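Local coordinates for putative uncharacterized protein (Thermotoga maritima, PDB 3CNL) that binds GTP, probably hydrolyses it, and is thought to act in a late step of 50S ribosomal subunit assembly, at residues A31-A36 / V243-R247; K76-T80 / K93-D97; A100-I104 / V146-P152. All blocks are in the same frame, centred on the assembly; numbering follows the deposited sequence.

Contact 1 (A31-A36 / V243-R247); sequences ARAPFA and VSFER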
loop_
_atom_site.group_PDB
_atom_site.type_symbol
_atom_site.label_atom_id
_atom_site.label_comp_id
_atom_site.label_asym_id
_atom_site.label_seq_id
_atom_site.Cartn_x
_atom_site.Cartn_y
_atom_site.Cartn_z
ATOM N N ALA A 31 3.611 -3.947 -2.445
ATOM C CA ALA A 31 4.345 -4.638 -3.516
ATOM C C ALA A 31 3.459 -5.021 -4.691
ATOM O O ALA A 31 3.945 -5.263 -5.804
ATOM C CB ALA A 31 5.016 -5.908 -2.955
ATOM N N ARG A 32 2.153 -5.100 -4.464
ATOM C CA ARG A 32 1.227 -5.464 -5.563
ATOM C C ARG A 32 0.992 -4.300 -6.535
ATOM O O ARG A 32 0.554 -4.483 -7.695
ATOM C CB ARG A 32 -0.095 -5.948 -4.985
ATOM C CG ARG A 32 0.032 -7.177 -4.109
ATOM C CD ARG A 32 -1.274 -7.527 -3.375
ATOM N NE ARG A 32 -1.682 -6.456 -2.440
ATOM C CZ ARG A 32 -2.880 -6.387 -1.854
ATOM N NH1 ARG A 32 -3.794 -7.324 -2.105
ATOM N NH2 ARG A 32 -3.181 -5.388 -1.014
ATOM N N ALA A 33 1.282 -3.094 -6.064
ATOM C CA ALA A 33 1.086 -1.895 -6.879
ATOM C C ALA A 33 2.128 -0.845 -6.508
ATOM O O ALA A 33 1.783 0.146 -5.886
ATOM C CB ALA A 33 -0.356 -1.322 -6.637
ATOM N N PRO A 34 3.416 -1.076 -6.837
ATOM C CA PRO A 34 4.468 -0.128 -6.425
ATOM C C PRO A 34 4.437 1.274 -6.998
ATOM O O PRO A 34 4.924 2.188 -6.329
ATOM C CB PRO A 34 5.778 -0.850 -6.806
ATOM C CG PRO A 34 5.377 -2.283 -6.868
ATOM C CD PRO A 34 4.000 -2.272 -7.468
ATOM N N PHE A 35 3.914 1.463 -8.214
ATOM C CA PHE A 35 3.783 2.818 -8.739
ATOM C C PHE A 35 2.570 3.494 -8.100
ATOM O O PHE A 35 2.666 4.614 -7.588
ATOM C CB PHE A 35 3.661 2.857 -10.270
ATOM C CG PHE A 35 4.978 2.746 -11.020
ATOM C CD1 PHE A 35 6.191 3.088 -10.428
ATOM C CD2 PHE A 35 4.982 2.328 -12.345
ATOM C CE1 PHE A 35 7.379 2.976 -11.132
ATOM C CE2 PHE A 35 6.173 2.226 -13.072
ATOM C CZ PHE A 35 7.360 2.551 -12.473
ATOM N N ALA A 36 1.437 2.798 -8.090
ATOM C CA ALA A 36 0.221 3.376 -7.570
ATOM C C ALA A 36 0.417 3.868 -6.157
ATOM O O ALA A 36 -0.065 4.951 -5.825
ATOM C CB ALA A 36 -0.970 2.366 -7.658
ATOM N N VAL A 243 -1.908 -12.115 -5.773
ATOM C CA VAL A 243 -2.149 -11.449 -7.040
ATOM C C VAL A 243 -1.501 -10.053 -6.959
ATOM O O VAL A 243 -1.620 -9.406 -5.941
ATOM C CB VAL A 243 -3.695 -11.371 -7.274
ATOM C CG1 VAL A 243 -4.086 -10.179 -8.062
ATOM C CG2 VAL A 243 -4.200 -12.641 -7.988
ATOM N N SER A 244 -0.780 -9.635 -8.004
ATOM C CA SER A 244 -0.276 -8.264 -8.123
ATOM C C SER A 244 -1.054 -7.483 -9.184
ATOM O O SER A 244 -1.760 -8.077 -9.995
ATOM C CB SER A 244 1.223 -8.246 -8.434
ATOM O OG SER A 244 1.974 -8.739 -7.343
ATOM N N PHE A 245 -0.930 -6.156 -9.180
ATOM C CA PHE A 245 -1.815 -5.323 -10.004
ATOM C C PHE A 245 -1.075 -4.444 -10.992
ATOM O O PHE A 245 -1.714 -3.770 -11.801
ATOM C CB PHE A 245 -2.751 -4.462 -9.129
ATOM C CG PHE A 245 -3.390 -5.220 -7.969
ATOM C CD1 PHE A 245 -4.254 -6.287 -8.202
ATOM C CD2 PHE A 245 -3.159 -4.827 -6.662
ATOM C CE1 PHE A 245 -4.838 -6.979 -7.147
ATOM C CE2 PHE A 245 -3.743 -5.501 -5.599
ATOM C CZ PHE A 245 -4.576 -6.588 -5.838
ATOM N N GLU A 246 0.256 -4.439 -10.891
ATOM C CA GLU A 246 1.151 -3.657 -11.759
ATOM C C GLU A 246 2.438 -4.441 -11.963
ATOM O O GLU A 246 2.891 -5.121 -11.040
ATOM C CB GLU A 246 1.578 -2.354 -11.084
ATOM C CG GLU A 246 0.503 -1.463 -10.678
ATOM C CD GLU A 246 0.991 -0.104 -10.335
ATOM O OE1 GLU A 246 1.662 0.033 -9.289
ATOM O OE2 GLU A 246 0.665 0.832 -11.098
ATOM N N ARG A 247 3.024 -4.287 -13.156
ATOM C CA ARG A 247 4.326 -4.839 -13.565
ATOM C C ARG A 247 5.215 -3.701 -14.080
ATOM O O ARG A 247 4.702 -2.784 -14.713
ATOM C CB ARG A 247 4.141 -5.812 -14.733
ATOM C CG ARG A 247 3.441 -7.111 -14.439
ATOM C CD ARG A 247 2.845 -7.666 -15.745
ATOM N NE ARG A 247 3.670 -7.354 -16.923
ATOM C CZ ARG A 247 3.473 -7.856 -18.146
ATOM N NH1 ARG A 247 2.473 -8.704 -18.376
ATOM N NH2 ARG A 247 4.280 -7.514 -19.150
HETATM O O HOH W 1 4.368 -7.751 -6.947
#

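Contact 2 (K76-T80 / K93-D97); sequences KRVIT and KLSFD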
loop_
_atom_site.group_PDB
_atom_site.type_symbol
_atom_site.label_atom_id
_atom_site.label_comp_id
_atom_site.label_asym_id
_atom_site.label_seq_id
_atom_site.Cartn_x
_atom_site.Cartn_y
_atom_site.Cartn_z
ATOM N N LYS A 76 18.007 2.660 -6.848
ATOM C CA LYS A 76 17.211 2.965 -5.664
ATOM C C LYS A 76 17.416 1.986 -4.526
ATOM O O LYS A 76 17.706 0.816 -4.749
ATOM C CB LYS A 76 15.743 3.192 -6.028
ATOM C CG LYS A 76 15.590 4.603 -6.556
ATOM C CD LYS A 76 14.287 4.906 -7.237
ATOM C CE LYS A 76 14.284 6.380 -7.605
ATOM N NZ LYS A 76 12.944 6.792 -8.073
ATOM N N ARG A 77 17.334 2.493 -3.299
ATOM C CA ARG A 77 17.419 1.640 -2.122
ATOM C C ARG A 77 16.031 1.013 -1.904
ATOM O O ARG A 77 15.055 1.713 -1.645
ATOM C CB ARG A 77 17.887 2.457 -0.917
ATOM C CG ARG A 77 18.082 1.675 0.375
ATOM C CD ARG A 77 18.992 2.434 1.347
ATOM N NE ARG A 77 19.021 1.828 2.690
ATOM C CZ ARG A 77 19.564 2.416 3.756
ATOM N NH1 ARG A 77 20.111 3.620 3.640
ATOM N NH2 ARG A 77 19.547 1.815 4.944
ATOM N N VAL A 78 15.953 -0.306 -2.049
ATOM C CA VAL A 78 14.683 -1.015 -2.030
ATOM C C VAL A 78 14.808 -2.308 -1.256
ATOM O O VAL A 78 15.778 -3.055 -1.436
ATOM C CB VAL A 78 14.141 -1.287 -3.476
ATOM C CG1 VAL A 78 15.113 -2.134 -4.331
ATOM C CG2 VAL A 78 12.746 -1.926 -3.452
ATOM N N ILE A 79 13.829 -2.551 -0.387
ATOM C CA ILE A 79 13.711 -3.806 0.337
ATOM C C ILE A 79 12.295 -4.336 0.180
ATOM O O ILE A 79 11.410 -3.605 -0.248
ATOM C CB ILE A 79 14.033 -3.646 1.839
ATOM C CG1 ILE A 79 12.974 -2.791 2.544
ATOM C CG2 ILE A 79 15.474 -3.096 2.021
ATOM C CD1 ILE A 79 13.014 -2.863 4.053
ATOM N N THR A 80 12.080 -5.603 0.522
ATOM C CA THR A 80 10.732 -6.163 0.506
ATOM C C THR A 80 10.516 -6.785 1.867
ATOM O O THR A 80 11.472 -7.237 2.486
ATOM C CB THR A 80 10.598 -7.270 -0.547
ATOM O OG1 THR A 80 11.568 -8.278 -0.260
ATOM C CG2 THR A 80 10.839 -6.719 -1.972
ATOM N N LYS A 93 17.568 -5.855 6.986
ATOM C CA LYS A 93 17.253 -5.333 5.647
ATOM C C LYS A 93 17.329 -3.815 5.606
ATOM O O LYS A 93 17.867 -3.245 4.655
ATOM C CB LYS A 93 15.864 -5.787 5.185
ATOM C CG LYS A 93 15.785 -7.235 4.778
ATOM C CD LYS A 93 14.387 -7.605 4.297
ATOM C CE LYS A 93 14.332 -9.081 3.844
ATOM N NZ LYS A 93 12.986 -9.464 3.315
ATOM N N LEU A 94 16.783 -3.152 6.622
ATOM C CA LEU A 94 16.784 -1.684 6.645
ATOM C C LEU A 94 18.196 -1.127 6.823
ATOM O O LEU A 94 18.558 -0.129 6.185
ATOM C CB LEU A 94 15.857 -1.142 7.744
ATOM C CG LEU A 94 14.345 -1.267 7.541
ATOM C CD1 LEU A 94 13.603 -1.120 8.887
ATOM C CD2 LEU A 94 13.868 -0.234 6.486
ATOM N N SER A 95 18.981 -1.797 7.673
ATOM C CA SER A 95 20.360 -1.405 8.021
ATOM C C SER A 95 20.571 0.104 8.110
ATOM O O SER A 95 21.274 0.699 7.295
ATOM C CB SER A 95 21.393 -2.098 7.120
ATOM O OG SER A 95 21.672 -3.409 7.631
ATOM N N PHE A 96 19.924 0.706 9.107
ATOM C CA PHE A 96 19.979 2.139 9.344
ATOM C C PHE A 96 21.360 2.583 9.800
ATOM O O PHE A 96 21.996 1.907 10.610
ATOM C CB PHE A 96 18.986 2.534 10.432
ATOM C CG PHE A 96 17.532 2.445 10.016
ATOM C CD1 PHE A 96 17.063 3.144 8.901
ATOM C CD2 PHE A 96 16.627 1.736 10.796
ATOM C CE1 PHE A 96 15.715 3.085 8.529
ATOM C CE2 PHE A 96 15.278 1.678 10.441
ATOM C CZ PHE A 96 14.826 2.355 9.306
ATOM N N ASP A 97 21.781 3.742 9.304
ATOM C CA ASP A 97 23.015 4.401 9.714
ATOM C C ASP A 97 22.904 4.806 11.164
ATOM O O ASP A 97 21.795 5.008 11.653
ATOM C CB ASP A 97 23.240 5.638 8.840
ATOM C CG ASP A 97 24.459 6.413 9.240
ATOM O OD1 ASP A 97 25.569 5.921 8.980
ATOM O OD2 ASP A 97 24.311 7.508 9.825
HETATM O O HOH W 2 18.514 -0.664 3.129
#

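Contact 3 (A100-I104 / V146-P152); sequences ARVLI and VKILDTP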
loop_
_atom_site.group_PDB
_atom_site.type_symbol
_atom_site.label_atom_id
_atom_site.label_comp_id
_atom_site.label_asym_id
_atom_site.label_seq_id
_atom_site.Cartn_x
_atom_site.Cartn_y
_atom_site.Cartn_z
ATOM N N ALA A 100 20.791 7.861 11.988
ATOM C CA ALA A 100 19.460 7.895 11.359
ATOM C C ALA A 100 18.393 8.403 12.316
ATOM O O ALA A 100 18.360 8.045 13.499
ATOM C CB ALA A 100 19.060 6.510 10.800
ATOM N N ARG A 101 17.546 9.273 11.784
ATOM C CA ARG A 101 16.312 9.685 12.432
ATOM C C ARG A 101 15.257 9.488 11.358
ATOM O O ARG A 101 15.312 10.111 10.317
ATOM C CB ARG A 101 16.384 11.139 12.859
ATOM C CG ARG A 101 17.554 11.428 13.762
ATOM C CD ARG A 101 17.889 12.911 13.731
ATOM N NE ARG A 101 17.216 13.600 14.822
ATOM C CZ ARG A 101 17.583 13.501 16.099
ATOM N NH1 ARG A 101 18.632 12.735 16.470
ATOM N NH2 ARG A 101 16.898 14.165 17.013
ATOM N N VAL A 102 14.320 8.586 11.614
ATOM C CA VAL A 102 13.520 8.018 10.542
ATOM C C VAL A 102 12.046 8.439 10.616
ATOM O O VAL A 102 11.442 8.425 11.687
ATOM C CB VAL A 102 13.664 6.459 10.538
ATOM C CG1 VAL A 102 12.871 5.817 9.406
ATOM C CG2 VAL A 102 15.153 6.039 10.465
ATOM N N LEU A 103 11.491 8.819 9.467
ATOM C CA LEU A 103 10.040 8.938 9.300
ATOM C C LEU A 103 9.547 7.784 8.432
ATOM O O LEU A 103 10.068 7.522 7.342
ATOM C CB LEU A 103 9.643 10.279 8.659
ATOM C CG LEU A 103 8.167 10.475 8.244
ATOM C CD1 LEU A 103 7.220 10.641 9.435
ATOM C CD2 LEU A 103 7.974 11.652 7.277
ATOM N N ILE A 104 8.543 7.086 8.939
ATOM C CA ILE A 104 7.799 6.113 8.148
ATOM C C ILE A 104 6.675 6.869 7.420
ATOM O O ILE A 104 5.872 7.542 8.068
ATOM C CB ILE A 104 7.170 5.032 9.076
ATOM C CG1 ILE A 104 8.236 4.323 9.917
ATOM C CG2 ILE A 104 6.326 3.998 8.274
ATOM C CD1 ILE A 104 9.412 3.749 9.124
ATOM N N VAL A 146 19.504 4.404 16.887
ATOM C CA VAL A 146 18.693 5.043 15.827
ATOM C C VAL A 146 17.273 5.417 16.279
ATOM O O VAL A 146 16.613 4.654 17.001
ATOM C CB VAL A 146 18.764 4.390 14.381
ATOM C CG1 VAL A 146 19.726 3.240 14.271
ATOM C CG2 VAL A 146 17.356 4.106 13.787
ATOM N N LYS A 147 16.842 6.619 15.905
ATOM C CA LYS A 147 15.558 7.146 16.350
ATOM C C LYS A 147 14.496 6.985 15.261
ATOM O O LYS A 147 14.742 7.329 14.104
ATOM C CB LYS A 147 15.702 8.629 16.698
ATOM C CG LYS A 147 16.266 8.886 18.081
ATOM C CD LYS A 147 16.373 10.363 18.340
ATOM C CE LYS A 147 16.929 10.629 19.719
ATOM N NZ LYS A 147 18.342 10.152 19.823
ATOM N N ILE A 148 13.329 6.452 15.634
ATOM C CA ILE A 148 12.186 6.365 14.702
ATOM C C ILE A 148 10.935 7.072 15.264
ATOM O O ILE A 148 10.541 6.796 16.396
ATOM C CB ILE A 148 11.918 4.884 14.270
ATOM C CG1 ILE A 148 13.214 4.279 13.689
ATOM C CG2 ILE A 148 10.784 4.809 13.207
ATOM C CD1 ILE A 148 13.297 2.761 13.720
ATOM N N LEU A 149 10.358 8.016 14.505
ATOM C CA LEU A 149 9.084 8.663 14.880
ATOM C C LEU A 149 7.985 7.632 15.068
ATOM O O LEU A 149 7.793 6.776 14.208
ATOM C CB LEU A 149 8.644 9.687 13.831
ATOM C CG LEU A 149 9.417 11.005 13.773
ATOM C CD1 LEU A 149 9.027 11.822 12.568
ATOM C CD2 LEU A 149 9.200 11.817 15.052
ATOM N N ASP A 150 7.259 7.715 16.182
ATOM C CA ASP A 150 6.298 6.669 16.512
ATOM C C ASP A 150 4.964 6.798 15.764
ATOM O O ASP A 150 4.077 5.953 15.939
ATOM C CB ASP A 150 6.076 6.543 18.040
ATOM C CG ASP A 150 5.330 7.723 18.633
ATOM O OD1 ASP A 150 5.141 8.766 17.957
ATOM O OD2 ASP A 150 4.935 7.624 19.811
ATOM N N THR A 151 4.822 7.859 14.966
ATOM C CA THR A 151 3.644 8.042 14.107
ATOM C C THR A 151 4.031 8.218 12.637
ATOM O O THR A 151 4.931 9.006 12.313
ATOM C CB THR A 151 2.725 9.214 14.567
ATOM O OG1 THR A 151 3.273 10.477 14.157
ATOM C CG2 THR A 151 2.571 9.216 16.057
ATOM N N PRO A 152 3.333 7.501 11.731
ATOM C CA PRO A 152 3.663 7.627 10.322
ATOM C C PRO A 152 3.078 8.895 9.715
ATOM O O PRO A 152 2.102 9.441 10.234
ATOM C CB PRO A 152 3.006 6.390 9.700
ATOM C CG PRO A 152 1.851 6.116 10.555
ATOM C CD PRO A 152 2.227 6.552 11.956
HETATM O O HOH W 3 7.326 7.345 11.640
#

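Contact 1 (A31-A36 / V243-R247)
Arg32 and Ser244 bring the two irregular segments together, their CA atoms 4.1 Å apart, and the backbone link follows one residue on. Phe245 N donates to Arg32 O at 2.7 Å, while the amide of Glu246 adds a weak second bond to the same oxygen. A water joins Ala31 O to Ser244 OG, and that hydroxyl is also hydrogen-bonded to Asp60 N.

The Glu246 carboxylate reaches the turn at 34-36, where the chain has helical backbone angles. Its OE1 accepts from Phe35 N at 2.9 Å and from Ala36 N at 3.0 Å, the latter nearly straight at 172°. Both amides use the syn side of OE1 but come from opposite faces of the carboxylate plane, so the oxygen is gripped by two donors and the rotation of the group is restricted. Residues 31-36 follow strand 24-30 of the CP-type G domain, and 243-247 follow helix 224-236, so the contact ties the C-terminal part of the chain to the GTPase fold. With an alanine in place of Glu246, Phe35 N and Ala36 N would probably be left without their shared acceptor and the turn less firmly tied to 243-247.

Arg32 and Phe245 run side by side. Phe245 CE2 lies over one guanidinium face, toward its rim, 3.9 Å from Arg32 CZ, with the planes 51° apart. A bend at chi3 (-63°) brings the guanidinium past the CE2-CZ end of the ring. There NH2 forms a salt bridge with Asp30 and a hydrogen bond with Ala236 O, and NH1 bonds Val235 O, both carbonyls at the end of helix 224-236.

Contact 2 (K76-T80 / K93-D97)
Arg77 and Lys93 each reach across to a backbone carbonyl, of Leu94 and Thr80 respectively. Arg77 NH2 donates to Leu94 O at 2.5 Å, an unusually short separation that is no measure of strength; the oxygen lies in the guanidinium plane, and a C=O...N angle of 174° shows the carbonyl pointing almost straight at the nitrogen. In the opposite direction Lys93, extended beyond CG, places NZ 2.8 Å from Thr80 O, tilted 30° from that carbonyl's plane. Both charges have acidic partners as well: Arg77 NH1 pairs with Glu48 and Lys93 NZ with Glu85.

The peptide oxygens of Lys93 and Leu94 lie at the C-terminal end of helix 87-94, which Ser95 leaves with positive phi. Through Arg77 the segment carrying edge strand 78-80 thus grips the end of the helix of the beta-alpha-beta crossover that leads from 78-80 to the parallel strand 101-106. One water extends this link, accepting from Arg77 NE at 2.6 Å and donating to Lys93 O.

Apolar packing lies between the two polar links. With CG1 of Ile79 set between its backbone N and carbonyl carbon (chi1 67°), CD1 comes 3.7 Å from Leu94 CD2, the two side chains crossing at a slant. Separately, Ile79 CG2 makes a van der Waals contact with the helix carbonyl, 3.6 Å from Lys93 O.

Contact 3 (A100-I104 / V146-P152)
Val102 and Ile148 meet through their first torsions: with chi1 at -179°, Val102 has CG2 beside its backbone N and opposite its carbonyl carbon, on the side of Ile148 CG1, which a chi1 of -55° brings alongside. The two side chains then run together on one face of the sheet, with Val102 CB 3.9 Å from Ile148 CG1. Ile104 extends this apolar row, its CG1 crossing Ile148 CG2 at 4.2 Å.

The backbones are paired in parallel, Arg101 with Lys147 and Val102 with Ile148, each pair 4.7 Å apart between CA atoms. Lys147 N donates to Ala100 O, Val102 N to Lys147 O at 2.8 Å, and Leu149 N to Val102 O at 3.0 Å. Beyond Leu149 the register shifts by two residues, and a water takes the place of direct bonds, accepting from Ile104 N and donating to Leu149 O and Thr151 O. Pro152 CA then approaches Ile104 O at 3.2 Å in a CA-H...O contact, and backbone pairing resumes at Ile104 with Gly153.

On the face of Arg101 and Lys147 the two long side chains run the same way. Lys147 CD lies over one guanidinium face, 3.8 Å from Arg101 NH1, and Arg101 also makes a cation-pi contact with Trp139.

Strand 101-106 leads into the P-loop residues 109-114, and Pro152 packs against Lys112. Residues 150-153, Asp-Thr-Pro-Gly, match the DxxG (G3) motif of GTPases and end in the GTP-binding Gly153, so the shift in register falls at the nucleotide site. Arg101 NH1 and Lys147 NZ are 4.2 Å apart, but both residues are partly exposed, so solvent probably screens their like charges.

In the fold
Contacts 1 and 3 are buried and contact 2 lies at the surface, yet contacts 2 and 3 belong to the same sheet. They touch directly: Phe96 CE1 packs 3.6 Å from Val102 CG2, so the segment after helix 87-94 covers part of the apolar face of contact 3. Contact 1 stands apart, its nearest atoms about 14 Å from those of contact 3 and about 6 Å from those of contact 2. The chemistry differs accordingly. Contact 3 relies on regular strand pairing and aliphatic packing, contact 2 on charged side chains reaching backbone carbonyls, and contact 1 on a buried carboxylate that receives backbone amides between irregular segments.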